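Local coordinates for protein CSE1 (Thermus thermophilus, PDB 4AN8) that is part of the Cascade ribonucleoprotein complex and probably takes part in CRISPR adaptive immunity against viruses and plasmids, at residues P122-P130 with L149-A160. Sequence-based numbering, arbitrary orientation.
Sequences PLPWSKLLP and LPKATYAQAARA. With ACT (acetate ion), chain D.
Trp125, the first residue of the 3-10 segment 125-128, lays its indole against the loop and capping box that lead into helix 154-167. The polar evidence is one hydrogen bond across the contact: Trp125 NE1 donates to Pro150 O at 3.0 Å, with an N-H...O angle of 161°. The oxygen lies at the ring edge, close to the indole plane, while the donor is tilted from the carbonyl plane of Pro150.

Ala152 CB makes a CH-pi contact over one face of Trp125, 3.6 Å from the centroid of its six-membered ring and 15° off the ring normal. With CG between the backbone N and the carbonyl carbon (chi1 75°), and chi2 turning the ring, the indole presents this face to Ala152. Bond and face contact together restrict the ring's rotation. Ala152 is backbone-bonded to Val261 of strand 261-273; directly after it, Thr153 and Gln156 form the capping box, in which Gln156 N donates to Thr153 OG1 and Thr153 N to Gln156 OE1. Strand 261-273 also pairs with strand 123-124, so both segments share a neighbour.

Apolar contacts finish the two ends. Leu149 CD1 packs 3.7 Å from Pro124 CB. At the helix, Ala160 CB lies at the ring edge, 4.0 Å from Trp125 CZ3, and also touches Leu128 CB at 3.9 Å and Leu129 CD2 at 3.8 Å.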
loop_
_atom_site.group_PDB
_atom_site.type_symbol
_atom_site.label_atom_id
_atom_site.label_comp_id
_atom_site.label_asym_id
_atom_site.label_seq_id
_atom_site.Cartn_x
_atom_site.Cartn_y
_atom_site.Cartn_z
ATOM N N PRO A 122 -19.936 23.983 -5.098
ATOM C CA PRO A 122 -19.051 23.014 -4.488
ATOM C C PRO A 122 -19.283 21.602 -4.947
ATOM O O PRO A 122 -20.227 21.365 -5.608
ATOM C CB PRO A 122 -19.394 23.162 -3.024
ATOM C CG PRO A 122 -20.744 23.502 -3.028
ATOM C CD PRO A 122 -21.042 24.296 -4.209
ATOM N N LEU A 123 -18.385 20.692 -4.630
ATOM C CA LEU A 123 -18.561 19.283 -4.899
ATOM C C LEU A 123 -18.901 18.556 -3.621
ATOM O O LEU A 123 -18.586 19.000 -2.577
ATOM C CB LEU A 123 -17.314 18.677 -5.513
ATOM C CG LEU A 123 -16.699 19.236 -6.776
ATOM C CD1 LEU A 123 -15.593 18.397 -7.242
ATOM C CD2 LEU A 123 -17.692 19.365 -7.814
ATOM N N PRO A 124 -19.610 17.417 -3.738
ATOM C CA PRO A 124 -19.927 16.593 -2.562
ATOM C C PRO A 124 -18.647 15.987 -2.039
ATOM O O PRO A 124 -17.784 15.659 -2.857
ATOM C CB PRO A 124 -20.800 15.461 -3.122
ATOM C CG PRO A 124 -21.045 15.793 -4.574
ATOM C CD PRO A 124 -20.028 16.782 -5.001
ATOM N N TRP A 125 -18.524 15.840 -0.722
ATOM C CA TRP A 125 -17.324 15.257 -0.136
ATOM C C TRP A 125 -17.106 13.845 -0.639
ATOM O O TRP A 125 -15.998 13.320 -0.556
ATOM C CB TRP A 125 -17.364 15.288 1.395
ATOM C CG TRP A 125 -18.272 14.283 2.037
ATOM C CD1 TRP A 125 -19.625 14.376 2.181
ATOM C CD2 TRP A 125 -17.884 13.053 2.661
ATOM N NE1 TRP A 125 -20.108 13.280 2.842
ATOM C CE2 TRP A 125 -19.062 12.447 3.151
ATOM C CE3 TRP A 125 -16.657 12.402 2.852
ATOM C CZ2 TRP A 125 -19.055 11.209 3.821
ATOM C CZ3 TRP A 125 -16.643 11.170 3.530
ATOM C CH2 TRP A 125 -17.836 10.589 3.998
ATOM N N SER A 126 -18.149 13.233 -1.191
ATOM C CA SER A 126 -18.027 11.876 -1.723
ATOM C C SER A 126 -16.930 11.746 -2.790
ATOM O O SER A 126 -16.380 10.668 -2.979
ATOM C CB SER A 126 -19.363 11.409 -2.289
ATOM O OG SER A 126 -19.795 12.284 -3.309
ATOM N N LYS A 127 -16.620 12.846 -3.482
ATOM C CA LYS A 127 -15.539 12.885 -4.471
ATOM C C LYS A 127 -14.134 12.598 -3.859
ATOM O O LYS A 127 -13.186 12.238 -4.567
ATOM C CB LYS A 127 -15.541 14.241 -5.173
ATOM C CG LYS A 127 -14.287 14.531 -5.986
ATOM C CD LYS A 127 -14.426 14.083 -7.447
ATOM C CE LYS A 127 -13.163 14.380 -8.256
ATOM N NZ LYS A 127 -13.449 14.440 -9.715
ATOM N N LEU A 128 -13.999 12.777 -2.545
ATOM C CA LEU A 128 -12.751 12.471 -1.858
ATOM C C LEU A 128 -12.512 10.979 -1.751
ATOM O O LEU A 128 -11.382 10.539 -1.517
ATOM C CB LEU A 128 -12.783 13.050 -0.456
ATOM C CG LEU A 128 -12.812 14.580 -0.368
ATOM C CD1 LEU A 128 -12.937 14.994 1.092
ATOM C CD2 LEU A 128 -11.580 15.207 -1.038
ATOM N N LEU A 129 -13.578 10.197 -1.920
ATOM C CA LEU A 129 -13.521 8.761 -1.687
ATOM C C LEU A 129 -13.339 7.971 -2.976
ATOM O O LEU A 129 -13.800 8.376 -4.040
ATOM C CB LEU A 129 -14.793 8.273 -0.991
ATOM C CG LEU A 129 -15.148 8.855 0.364
ATOM C CD1 LEU A 129 -16.523 8.380 0.755
ATOM C CD2 LEU A 129 -14.116 8.462 1.401
ATOM N N PRO A 130 -12.671 6.822 -2.881
ATOM C CA PRO A 130 -12.509 5.946 -4.043
ATOM C C PRO A 130 -13.862 5.453 -4.541
ATOM O O PRO A 130 -14.683 5.026 -3.732
ATOM C CB PRO A 130 -11.679 4.780 -3.488
ATOM C CG PRO A 130 -11.936 4.805 -2.015
ATOM C CD PRO A 130 -12.056 6.263 -1.671
ATOM N N LEU A 149 -26.910 12.169 -0.197
ATOM C CA LEU A 149 -25.566 12.464 0.300
ATOM C C LEU A 149 -25.579 12.724 1.786
ATOM O O LEU A 149 -26.157 13.700 2.249
ATOM C CB LEU A 149 -24.968 13.680 -0.420
ATOM C CG LEU A 149 -23.648 14.207 0.161
ATOM C CD1 LEU A 149 -22.495 13.471 -0.446
ATOM C CD2 LEU A 149 -23.524 15.696 -0.090
ATOM N N PRO A 150 -24.912 11.852 2.539
ATOM C CA PRO A 150 -24.855 11.963 4.002
ATOM C C PRO A 150 -23.858 13.029 4.466
ATOM O O PRO A 150 -22.923 13.373 3.753
ATOM C CB PRO A 150 -24.372 10.579 4.424
ATOM C CG PRO A 150 -23.469 10.159 3.296
ATOM C CD PRO A 150 -24.102 10.725 2.033
ATOM N N LYS A 151 -24.086 13.555 5.654
ATOM C CA LYS A 151 -23.150 14.447 6.289
ATOM C C LYS A 151 -22.032 13.628 6.954
ATOM O O LYS A 151 -22.290 12.769 7.794
ATOM C CB LYS A 151 -23.872 15.292 7.330
ATOM C CG LYS A 151 -23.048 16.437 7.850
ATOM C CD LYS A 151 -23.461 16.863 9.266
ATOM C CE LYS A 151 -24.954 17.101 9.384
ATOM N NZ LYS A 151 -25.424 17.149 10.803
ATOM N N ALA A 152 -20.790 13.895 6.573
ATOM C CA ALA A 152 -19.647 13.317 7.272
ATOM C C ALA A 152 -19.452 14.006 8.610
ATOM O O ALA A 152 -19.711 15.203 8.739
ATOM C CB ALA A 152 -18.401 13.476 6.439
ATOM N N THR A 153 -18.987 13.256 9.603
ATOM C CA THR A 153 -18.450 13.881 10.807
ATOM C C THR A 153 -17.109 14.501 10.457
ATOM O O THR A 153 -16.523 14.165 9.439
ATOM C CB THR A 153 -18.204 12.877 11.963
ATOM O OG1 THR A 153 -17.262 11.885 11.529
ATOM C CG2 THR A 153 -19.497 12.201 12.404
ATOM N N TYR A 154 -16.616 15.394 11.302
ATOM C CA TYR A 154 -15.300 15.973 11.089
ATOM C C TYR A 154 -14.245 14.882 10.926
ATOM O O TYR A 154 -13.390 14.981 10.044
ATOM C CB TYR A 154 -14.929 16.913 12.228
ATOM C CG TYR A 154 -15.847 18.108 12.336
ATOM C CD1 TYR A 154 -16.385 18.698 11.201
ATOM C CD2 TYR A 154 -16.191 18.636 13.577
ATOM C CE1 TYR A 154 -17.229 19.787 11.292
ATOM C CE2 TYR A 154 -17.033 19.721 13.678
ATOM C CZ TYR A 154 -17.551 20.297 12.528
ATOM O OH TYR A 154 -18.384 21.388 12.626
ATOM N N ALA A 155 -14.318 13.839 11.758
ATOM C CA ALA A 155 -13.318 12.774 11.722
ATOM C C ALA A 155 -13.339 12.086 10.363
ATOM O O ALA A 155 -12.297 11.833 9.791
ATOM C CB ALA A 155 -13.523 11.751 12.876
ATOM N N GLN A 156 -14.523 11.813 9.826
ATOM C CA GLN A 156 -14.595 11.157 8.526
ATOM C C GLN A 156 -14.130 12.081 7.392
ATOM O O GLN A 156 -13.533 11.610 6.435
ATOM C CB GLN A 156 -15.996 10.647 8.215
ATOM C CG GLN A 156 -16.606 9.749 9.256
ATOM C CD GLN A 156 -18.025 9.357 8.881
ATOM O OE1 GLN A 156 -18.901 10.204 8.811
ATOM N NE2 GLN A 156 -18.239 8.069 8.587
ATOM N N ALA A 157 -14.408 13.383 7.484
ATOM C CA ALA A 157 -13.941 14.302 6.443
ATOM C C ALA A 157 -12.423 14.428 6.493
ATOM O O ALA A 157 -11.761 14.465 5.473
ATOM C CB ALA A 157 -14.602 15.678 6.560
ATOM N N ALA A 158 -11.872 14.482 7.689
ATOM C CA ALA A 158 -10.414 14.531 7.831
ATOM C C ALA A 158 -9.772 13.309 7.171
ATOM O O ALA A 158 -8.834 13.443 6.373
ATOM C CB ALA A 158 -10.035 14.619 9.289
ATOM N N ARG A 159 -10.311 12.120 7.467
ATOM C CA ARG A 159 -9.754 10.908 6.876
ATOM C C ARG A 159 -9.908 10.836 5.350
ATOM O O ARG A 159 -9.000 10.411 4.659
ATOM C CB ARG A 159 -10.288 9.646 7.560
ATOM C CG ARG A 159 -9.902 9.593 9.048
ATOM C CD ARG A 159 -10.170 8.246 9.669
ATOM N NE ARG A 159 -11.581 7.879 9.638
ATOM C CZ ARG A 159 -12.437 8.071 10.642
ATOM N NH1 ARG A 159 -12.033 8.645 11.760
ATOM N NH2 ARG A 159 -13.705 7.692 10.520
ATOM N N ALA A 160 -11.059 11.248 4.837
ATOM C CA ALA A 160 -11.286 11.236 3.408
ATOM C C ALA A 160 -10.330 12.237 2.724
ATOM O O ALA A 160 -9.783 11.963 1.663
ATOM C CB ALA A 160 -12.721 11.594 3.123
HETATM C C ACT D . -9.236 14.093 -10.113
HETATM O O ACT D . -8.561 13.627 -9.146
HETATM O OXT ACT D . -10.028 15.041 -9.841
HETATM C CH3 ACT D . -9.101 13.537 -11.513
#